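Long-range contacts in antibiotic biosynthesis monooxygenase (Rhodospirillum rubrum, PDB 4HL9), which probably acts as a monooxygenase of the antibiotic biosynthesis type and forms a dimer of small alpha-beta subunits: residues L24-Q29 with F74-P79; I32-I37 with H103-G108; R45-K50 with R95-I100. All blocks are in the same frame, centred on the assembly; numbering follows the deposited sequence.

Contact 1. Residues L24-Q29 with F74-P79; sequences LKVIAQ and FIEEWP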
loop_
_atom_site.group_PDB
_atom_site.type_symbol
_atom_site.label_atom_id
_atom_site.label_comp_id
_atom_site.label_asym_id
_atom_site.label_seq_id
_atom_site.Cartn_x
_atom_site.Cartn_y
_atom_site.Cartn_z
ATOM N N LEU A 24 -13.368 -0.019 -1.950
ATOM C CA LEU A 24 -12.301 0.605 -2.692
ATOM C C LEU A 24 -11.114 0.689 -1.741
ATOM O O LEU A 24 -11.257 1.213 -0.639
ATOM C CB LEU A 24 -12.731 2.010 -3.088
ATOM C CG LEU A 24 -11.767 2.886 -3.869
ATOM C CD1 LEU A 24 -11.436 2.242 -5.192
ATOM C CD2 LEU A 24 -12.364 4.285 -4.043
ATOM N N LYS A 25 -9.969 0.181 -2.182
ATOM C CA LYS A 25 -8.725 0.265 -1.392
ATOM C C LYS A 25 -7.849 1.325 -2.036
ATOM O O LYS A 25 -7.768 1.378 -3.247
ATOM C CB LYS A 25 -8.012 -1.091 -1.410
ATOM C CG LYS A 25 -7.001 -1.326 -0.254
ATOM C CD LYS A 25 -7.737 -1.557 1.092
ATOM C CE LYS A 25 -6.708 -1.870 2.176
ATOM N NZ LYS A 25 -7.363 -2.380 3.397
ATOM N N VAL A 26 -7.195 2.164 -1.231
ATOM C CA VAL A 26 -6.326 3.209 -1.766
ATOM C C VAL A 26 -4.974 3.149 -1.062
ATOM O O VAL A 26 -4.934 2.964 0.124
ATOM C CB VAL A 26 -6.924 4.616 -1.530
ATOM C CG1 VAL A 26 -5.987 5.718 -2.022
ATOM C CG2 VAL A 26 -8.308 4.735 -2.186
ATOM N N ILE A 27 -3.896 3.256 -1.830
ATOM C CA ILE A 27 -2.589 3.603 -1.269
ATOM C C ILE A 27 -2.160 4.947 -1.862
ATOM O O ILE A 27 -2.230 5.142 -3.072
ATOM C CB ILE A 27 -1.546 2.521 -1.570
ATOM C CG1 ILE A 27 -1.940 1.226 -0.861
ATOM C CG2 ILE A 27 -0.108 2.988 -1.109
ATOM C CD1 ILE A 27 -1.159 0.009 -1.383
ATOM N N ALA A 28 -1.726 5.844 -0.985
ATOM C CA ALA A 28 -1.217 7.170 -1.320
ATOM C C ALA A 28 0.135 7.303 -0.654
ATOM O O ALA A 28 0.307 6.876 0.509
ATOM C CB ALA A 28 -2.143 8.222 -0.784
ATOM N N GLN A 29 1.084 7.873 -1.394
ATOM C CA GLN A 29 2.455 8.049 -0.954
ATOM C C GLN A 29 2.869 9.496 -1.118
ATOM O O GLN A 29 2.674 10.099 -2.200
ATOM C CB GLN A 29 3.394 7.186 -1.786
ATOM C CG GLN A 29 3.045 5.701 -1.782
ATOM C CD GLN A 29 4.066 4.890 -2.522
ATOM O OE1 GLN A 29 5.260 4.974 -2.228
ATOM N NE2 GLN A 29 3.609 4.085 -3.492
ATOM N N PHE A 74 -0.191 6.131 3.096
ATOM C CA PHE A 74 -1.544 5.954 3.584
ATOM C C PHE A 74 -2.091 4.652 3.014
ATOM O O PHE A 74 -1.880 4.350 1.850
ATOM C CB PHE A 74 -2.445 7.105 3.085
ATOM C CG PHE A 74 -2.155 8.438 3.723
ATOM C CD1 PHE A 74 -2.759 8.794 4.925
ATOM C CD2 PHE A 74 -1.314 9.354 3.093
ATOM C CE1 PHE A 74 -2.507 10.034 5.514
ATOM C CE2 PHE A 74 -1.082 10.602 3.655
ATOM C CZ PHE A 74 -1.664 10.938 4.864
ATOM N N ILE A 75 -2.759 3.859 3.853
ATOM C CA ILE A 75 -3.514 2.718 3.366
ATOM C C ILE A 75 -4.941 2.960 3.807
ATOM O O ILE A 75 -5.204 3.092 4.998
ATOM C CB ILE A 75 -3.004 1.371 3.958
ATOM C CG1 ILE A 75 -1.600 1.041 3.436
ATOM C CG2 ILE A 75 -3.957 0.228 3.556
ATOM C CD1 ILE A 75 -0.955 -0.180 4.142
ATOM N N GLU A 76 -5.861 3.012 2.842
ATOM C CA GLU A 76 -7.216 3.467 3.121
ATOM C C GLU A 76 -8.201 2.454 2.546
ATOM O O GLU A 76 -7.907 1.756 1.579
ATOM C CB GLU A 76 -7.480 4.871 2.513
ATOM C CG GLU A 76 -6.233 5.786 2.326
ATOM C CD GLU A 76 -6.507 7.120 1.557
ATOM O OE1 GLU A 76 -7.650 7.371 1.099
ATOM O OE2 GLU A 76 -5.561 7.951 1.441
ATOM N N GLU A 77 -9.364 2.377 3.172
ATOM C CA GLU A 77 -10.446 1.579 2.636
ATOM C C GLU A 77 -11.704 2.439 2.704
ATOM O O GLU A 77 -12.014 3.039 3.748
ATOM C CB GLU A 77 -10.574 0.271 3.431
ATOM C CG GLU A 77 -11.530 -0.744 2.860
ATOM C CD GLU A 77 -11.388 -2.114 3.513
ATOM O OE1 GLU A 77 -10.833 -2.213 4.633
ATOM O OE2 GLU A 77 -11.851 -3.099 2.910
ATOM N N TRP A 78 -12.386 2.526 1.567
ATOM C CA TRP A 78 -13.621 3.292 1.431
ATOM C C TRP A 78 -14.733 2.372 0.876
ATOM O O TRP A 78 -14.425 1.413 0.176
ATOM C CB TRP A 78 -13.386 4.478 0.491
ATOM C CG TRP A 78 -12.297 5.392 0.993
ATOM C CD1 TRP A 78 -10.990 5.394 0.608
ATOM C CD2 TRP A 78 -12.430 6.410 1.981
ATOM N NE1 TRP A 78 -10.291 6.364 1.294
ATOM C CE2 TRP A 78 -11.149 6.998 2.153
ATOM C CE3 TRP A 78 -13.502 6.882 2.751
ATOM C CZ2 TRP A 78 -10.916 8.040 3.051
ATOM C CZ3 TRP A 78 -13.280 7.931 3.646
ATOM C CH2 TRP A 78 -11.980 8.488 3.798
ATOM N N PRO A 79 -16.020 2.674 1.171
ATOM C CA PRO A 79 -17.141 1.907 0.546
ATOM C C PRO A 79 -17.154 1.974 -0.989
ATOM O O PRO A 79 -17.434 0.970 -1.664
ATOM C CB PRO A 79 -18.399 2.612 1.091
ATOM C CG PRO A 79 -17.965 3.322 2.297
ATOM C CD PRO A 79 -16.504 3.623 2.184
#

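Contact 2. Residues I32-I37 with H103-G108; sequences IKPEAI and HQRQDG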
loop_
_atom_site.group_PDB
_atom_site.type_symbol
_atom_site.label_atom_id
_atom_site.label_comp_id
_atom_site.label_asym_id
_atom_site.label_seq_id
_atom_site.Cartn_x
_atom_site.Cartn_y
_atom_site.Cartn_z
ATOM N N ILE A 32 8.335 13.691 1.471
ATOM C CA ILE A 32 8.485 14.984 2.138
ATOM C C ILE A 32 9.980 15.326 2.252
ATOM O O ILE A 32 10.787 14.433 2.558
ATOM C CB ILE A 32 7.839 14.958 3.550
ATOM C CG1 ILE A 32 6.328 14.630 3.448
ATOM C CG2 ILE A 32 8.038 16.305 4.274
ATOM C CD1 ILE A 32 5.616 15.494 2.395
ATOM N N LYS A 33 10.332 16.599 2.030
ATOM C CA LYS A 33 11.730 17.049 2.217
ATOM C C LYS A 33 12.160 16.767 3.649
ATOM O O LYS A 33 11.431 17.090 4.581
ATOM C CB LYS A 33 11.876 18.536 1.897
ATOM C CG LYS A 33 11.609 18.883 0.450
ATOM C CD LYS A 33 11.792 20.381 0.224
ATOM C CE LYS A 33 11.502 20.728 -1.209
ATOM N NZ LYS A 33 11.662 22.184 -1.423
ATOM N N PRO A 34 13.342 16.134 3.835
ATOM C CA PRO A 34 13.766 15.726 5.170
ATOM C C PRO A 34 13.730 16.851 6.200
ATOM O O PRO A 34 13.372 16.601 7.348
ATOM C CB PRO A 34 15.219 15.247 4.957
ATOM C CG PRO A 34 15.247 14.803 3.557
ATOM C CD PRO A 34 14.285 15.688 2.797
ATOM N N GLU A 35 14.090 18.065 5.777
ATOM C CA GLU A 35 14.052 19.283 6.620
ATOM C C GLU A 35 12.673 19.540 7.236
ATOM O O GLU A 35 12.568 20.200 8.274
ATOM C CB GLU A 35 14.371 20.545 5.786
ATOM C CG GLU A 35 15.527 20.482 4.853
ATOM C CD GLU A 35 15.158 20.020 3.447
ATOM O OE1 GLU A 35 14.612 20.809 2.633
ATOM O OE2 GLU A 35 15.465 18.860 3.149
ATOM N N ALA A 36 11.623 19.041 6.571
ATOM C CA ALA A 36 10.227 19.407 6.890
ATOM C C ALA A 36 9.442 18.372 7.703
ATOM O O ALA A 36 8.277 18.597 8.033
ATOM C CB ALA A 36 9.470 19.741 5.600
ATOM N N ILE A 37 10.076 17.245 8.033
ATOM C CA ILE A 37 9.392 16.113 8.641
ATOM C C ILE A 37 8.725 16.498 9.962
ATOM O O ILE A 37 7.559 16.138 10.201
ATOM C CB ILE A 37 10.365 14.886 8.804
ATOM C CG1 ILE A 37 10.646 14.238 7.429
ATOM C CG2 ILE A 37 9.831 13.894 9.827
ATOM C CD1 ILE A 37 11.963 13.443 7.361
ATOM N N HIS A 103 5.660 21.062 1.400
ATOM C CA HIS A 103 6.990 20.533 1.681
ATOM C C HIS A 103 7.415 19.266 0.904
ATOM O O HIS A 103 8.416 18.635 1.262
ATOM C CB HIS A 103 7.104 20.306 3.172
ATOM C CG HIS A 103 6.928 21.556 3.982
ATOM N ND1 HIS A 103 7.811 22.612 3.913
ATOM C CD2 HIS A 103 5.979 21.921 4.880
ATOM C CE1 HIS A 103 7.419 23.571 4.737
ATOM N NE2 HIS A 103 6.308 23.179 5.333
ATOM N N GLN A 104 6.680 18.887 -0.142
ATOM C CA GLN A 104 7.015 17.658 -0.893
ATOM C C GLN A 104 8.324 17.777 -1.683
ATOM O O GLN A 104 8.643 18.841 -2.215
ATOM C CB GLN A 104 5.900 17.269 -1.841
ATOM C CG GLN A 104 5.771 18.186 -3.038
ATOM C CD GLN A 104 4.609 17.827 -3.950
ATOM O OE1 GLN A 104 3.581 17.323 -3.502
ATOM N NE2 GLN A 104 4.771 18.097 -5.231
ATOM N N ARG A 105 9.077 16.685 -1.774
ATOM C CA ARG A 105 10.302 16.707 -2.577
ATOM C C ARG A 105 10.032 16.347 -4.043
ATOM O O ARG A 105 10.799 16.728 -4.936
ATOM C CB ARG A 105 11.423 15.867 -1.929
ATOM C CG ARG A 105 11.223 14.371 -1.865
ATOM C CD ARG A 105 12.518 13.680 -1.383
ATOM N NE ARG A 105 12.362 13.298 0.009
ATOM C CZ ARG A 105 12.530 12.065 0.473
ATOM N NH1 ARG A 105 12.939 11.091 -0.341
ATOM N NH2 ARG A 105 12.310 11.820 1.764
ATOM N N GLN A 106 8.923 15.646 -4.283
ATOM C CA GLN A 106 8.469 15.232 -5.621
ATOM C C GLN A 106 6.957 15.082 -5.496
ATOM O O GLN A 106 6.448 15.012 -4.380
ATOM C CB GLN A 106 9.014 13.860 -6.036
ATOM C CG GLN A 106 10.256 13.341 -5.317
ATOM C CD GLN A 106 10.297 11.816 -5.175
ATOM O OE1 GLN A 106 9.650 11.066 -5.927
ATOM N NE2 GLN A 106 11.054 11.352 -4.187
ATOM N N ASP A 107 6.243 15.010 -6.621
ATOM C CA ASP A 107 4.804 14.731 -6.580
ATOM C C ASP A 107 4.520 13.415 -5.848
ATOM O O ASP A 107 5.307 12.461 -5.923
ATOM C CB ASP A 107 4.205 14.619 -7.980
ATOM C CG ASP A 107 4.174 15.938 -8.720
ATOM O OD1 ASP A 107 3.769 16.983 -8.134
ATOM O OD2 ASP A 107 4.538 15.910 -9.913
ATOM N N GLY A 108 3.395 13.372 -5.148
ATOM C CA GLY A 108 2.951 12.139 -4.508
ATOM C C GLY A 108 2.276 11.232 -5.524
ATOM O O GLY A 108 2.104 11.599 -6.695
#

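Contact 3. Residues R45-K50 with R95-I100; sequences RELVEK and RLVPLI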
loop_
_atom_site.group_PDB
_atom_site.type_symbol
_atom_site.label_atom_id
_atom_site.label_comp_id
_atom_site.label_asym_id
_atom_site.label_seq_id
_atom_site.Cartn_x
_atom_site.Cartn_y
_atom_site.Cartn_z
ATOM N N ARG A 45 -0.937 13.694 11.865
ATOM C CA ARG A 45 -1.675 13.159 13.015
ATOM C C ARG A 45 -3.139 13.652 13.065
ATOM O O ARG A 45 -4.069 12.859 13.274
ATOM C CB ARG A 45 -0.957 13.467 14.336
ATOM C CG ARG A 45 0.412 12.803 14.507
ATOM C CD ARG A 45 0.920 13.036 15.926
ATOM N NE ARG A 45 2.307 13.506 15.972
ATOM C CZ ARG A 45 3.379 12.748 15.739
ATOM N NH1 ARG A 45 3.255 11.462 15.416
ATOM N NH2 ARG A 45 4.589 13.287 15.817
ATOM N N GLU A 46 -3.338 14.948 12.833
ATOM C CA GLU A 46 -4.698 15.510 12.750
ATOM C C GLU A 46 -5.464 14.958 11.541
ATOM O O GLU A 46 -6.635 14.627 11.659
ATOM C CB GLU A 46 -4.686 17.049 12.713
ATOM C CG GLU A 46 -6.105 17.674 12.754
ATOM C CD GLU A 46 -6.119 19.199 12.635
ATOM O OE1 GLU A 46 -5.040 19.834 12.671
ATOM O OE2 GLU A 46 -7.225 19.764 12.502
ATOM N N LEU A 47 -4.814 14.877 10.382
ATOM C CA LEU A 47 -5.445 14.300 9.185
ATOM C C LEU A 47 -5.983 12.879 9.474
ATOM O O LEU A 47 -7.138 12.556 9.168
ATOM C CB LEU A 47 -4.481 14.357 7.974
ATOM C CG LEU A 47 -4.992 13.862 6.620
ATOM C CD1 LEU A 47 -6.258 14.641 6.183
ATOM C CD2 LEU A 47 -3.901 13.867 5.523
ATOM N N VAL A 48 -5.161 12.060 10.115
ATOM C CA VAL A 48 -5.549 10.685 10.453
ATOM C C VAL A 48 -6.734 10.673 11.427
ATOM O O VAL A 48 -7.758 10.005 11.175
ATOM C CB VAL A 48 -4.346 9.885 10.976
ATOM C CG1 VAL A 48 -4.780 8.569 11.623
ATOM C CG2 VAL A 48 -3.372 9.617 9.840
ATOM N N GLU A 49 -6.621 11.455 12.498
ATOM C CA GLU A 49 -7.682 11.521 13.505
ATOM C C GLU A 49 -9.036 11.979 12.928
ATOM O O GLU A 49 -10.060 11.342 13.179
ATOM C CB GLU A 49 -7.235 12.395 14.680
ATOM C CG GLU A 49 -8.362 12.977 15.525
ATOM C CD GLU A 49 -7.837 14.014 16.495
ATOM O OE1 GLU A 49 -7.900 15.222 16.157
ATOM O OE2 GLU A 49 -7.335 13.617 17.568
ATOM N N LYS A 50 -9.028 13.041 12.125
ATOM C CA LYS A 50 -10.262 13.588 11.546
ATOM C C LYS A 50 -10.828 12.699 10.453
ATOM O O LYS A 50 -12.062 12.576 10.312
ATOM C CB LYS A 50 -10.043 14.999 10.963
ATOM C CG LYS A 50 -9.848 16.158 11.948
ATOM C CD LYS A 50 -11.022 16.357 12.889
ATOM C CE LYS A 50 -11.004 17.756 13.558
ATOM N NZ LYS A 50 -9.655 18.216 14.003
ATOM N N ARG A 95 -7.700 21.585 4.087
ATOM C CA ARG A 95 -6.805 22.430 4.870
ATOM C C ARG A 95 -5.428 21.751 5.028
ATOM O O ARG A 95 -4.394 22.342 4.696
ATOM C CB ARG A 95 -7.441 22.773 6.228
ATOM C CG ARG A 95 -6.512 23.466 7.236
ATOM C CD ARG A 95 -7.241 23.869 8.504
ATOM N NE ARG A 95 -8.059 22.798 9.082
ATOM C CZ ARG A 95 -7.633 21.909 9.978
ATOM N NH1 ARG A 95 -6.381 21.937 10.418
ATOM N NH2 ARG A 95 -8.465 20.977 10.428
ATOM N N LEU A 96 -5.425 20.501 5.490
ATOM C CA LEU A 96 -4.184 19.846 5.906
ATOM C C LEU A 96 -3.280 19.404 4.757
ATOM O O LEU A 96 -2.043 19.558 4.863
ATOM C CB LEU A 96 -4.438 18.706 6.910
ATOM C CG LEU A 96 -4.997 19.115 8.293
ATOM C CD1 LEU A 96 -5.622 17.924 9.023
ATOM C CD2 LEU A 96 -3.952 19.783 9.161
ATOM N N VAL A 97 -3.874 18.884 3.672
ATOM C CA VAL A 97 -3.103 18.265 2.591
ATOM C C VAL A 97 -2.207 19.250 1.807
ATOM O O VAL A 97 -1.031 18.927 1.527
ATOM C CB VAL A 97 -3.961 17.357 1.655
ATOM C CG1 VAL A 97 -3.133 16.818 0.513
ATOM C CG2 VAL A 97 -4.549 16.170 2.442
ATOM N N PRO A 98 -2.750 20.435 1.427
ATOM C CA PRO A 98 -1.849 21.415 0.803
ATOM C C PRO A 98 -0.756 21.900 1.767
ATOM O O PRO A 98 0.374 22.125 1.327
ATOM C CB PRO A 98 -2.789 22.558 0.390
ATOM C CG PRO A 98 -4.155 21.877 0.247
ATOM C CD PRO A 98 -4.165 20.865 1.357
ATOM N N LEU A 99 -1.059 22.014 3.061
ATOM C CA LEU A 99 -0.033 22.401 4.032
ATOM C C LEU A 99 1.106 21.374 4.138
ATOM O O LEU A 99 2.263 21.741 4.341
ATOM C CB LEU A 99 -0.632 22.653 5.408
ATOM C CG LEU A 99 -1.615 23.827 5.559
ATOM C CD1 LEU A 99 -2.179 23.781 6.962
ATOM C CD2 LEU A 99 -0.890 25.153 5.244
ATOM N N ILE A 100 0.754 20.100 4.000
ATOM C CA ILE A 100 1.708 19.008 3.889
ATOM C C ILE A 100 2.464 19.050 2.584
ATOM O O ILE A 100 3.706 19.013 2.572
ATOM C CB ILE A 100 1.016 17.635 4.085
ATOM C CG1 ILE A 100 0.585 17.510 5.539
ATOM C CG2 ILE A 100 1.983 16.498 3.707
ATOM C CD1 ILE A 100 -0.601 16.496 5.801
#

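Contact 1. Residues L24-Q29 with F74-P79
V26 and W78 meet through their first torsions: with V26 CG1 anti to the backbone N (chi1 177°), CG2 is left beside that N, and the indole of W78 swings beside its own backbone N as well (chi1 -59°), which brings V26 CG2 to the ring edge, 3.9 Å from W78 CD1. The strands 24-32 and 71-78 are the two central strands of the four-stranded antiparallel sheet of this ferredoxin-like fold. L24, V26 and A28 form hydrogen-bonded pairs with W78, E76 and F74, two bonds to a pair; both bonds of the L24–W78 pair are almost straight at 175°. On the face carrying K25, I27, I75 and E77, K25 bends at its second torsion and lays CE against I75, 3.7 Å from its CG2, before making a long salt bridge to E77. This face is also packed by F63 and V73 of the second subunit. On the other face, L84 of helix 81-86 packs against L24, E76 and W78. The E76 carboxylate is buried there and crosses V26, its OE1 3.9 Å from V26 CB. W78 fixes it: NE1 donates in its ring plane to the anti lone pair of E76 OE1 at 2.8 Å.

Contact 2. Residues I32-I37 with H103-G108
R105 reaches I32 side-on, its NE and NH2 both donating to the one carbonyl oxygen, with I32 O 3.2 Å from R105 NE and 3.1 Å from R105 NH2. The oxygen lies close to the guanidinium plane, but the two nitrogens approach from the same face of the carbonyl, NE well above its plane. R105 CG sits between its backbone N and carbonyl carbon (chi1 67°), and a bend at chi3 brings NE and NH2 to that oxygen. One residue on, K33 N gives H103 O a nearly straight bond of 2.9 Å (174°). The K33 side chain then runs fully extended past R105 in the opposite direction, with K33 CG 3.8 Å from R105 CB and K33 CE 3.6 Å from Q104 O. A36 points its methyl at H103, where A36 CB sits 3.4 Å from H103 CB, next to the root of the imidazole. Further out, D68 pairs with R105 NH2 in a salt bridge, so the same nitrogen serves both a backbone carbonyl and an acid. A 2.8 Å bond from A36 N to K33 O curls the 32-37 segment. The contact ties the turn between strand 24-32 and helix 37-52 to the start of strand 104-115, while I32 and H103 both lean on V40 of helix 37-52.

Contact 3. Residues R45-K50 with R95-I100
E46 OE2 is shared by three nitrogens from two cationic side chains, an unusual concentration of bonds on one carboxylate oxygen. R95 NH2 makes the strong bond, 2.7 Å to E46 OE2, and R95 NH1 and K50 NZ add weak ones; a further weak bond links R95 NH1 to E46 OE1. The acid meets the edge of the guanidinium, yet the two flat groups are turned 36° apart and NH2 comes from above the carboxylate plane. Such flanking positive charge would be expected to favour an ionised E46. An anti first torsion (chi1 -175°) and an extended chain carry this carboxylate across to R95, which bends at chi3 to meet it and is itself tied through NE to E91. Beside the salt bridge the contact turns apolar. L96 inserts CD1 against the opposing helix, 3.4 Å from L47 N and 3.9 Å from L47 CB, and L47 CD2 reaches V97 CG2, also at 3.9 Å. The two helical segments run roughly antiparallel, 153° between their directions, their axes 10.1 Å apart. Helices 37-52 and 91-101 thus pack side by side over the sheet, with L47 resting on Y60 of strand 59-65 and I100 on I32 of strand 24-32.

The three contacts sample the middle of the sheet, the turns at one of its ends and the helices laid on it. Contact 1 joins the central strands 24-32 and 71-78, contact 2 lies about 21 Å away between centres, where strand 24-32 ends and strand 104-115 begins, and contact 3 is about 15 Å from each. Along the chain, 24-29, 32-37 and 45-50 come first, followed by 74-79, 95-100 and 103-108, so contact 3 falls within the span of contact 2 while contact 1 crosses both. F74 CZ meets L47 CD2 at 3.7 Å and I32 CD1 meets I100 CG2 at 4.0 Å, joining the helical pair to sheet and turn in one hydrophobic core.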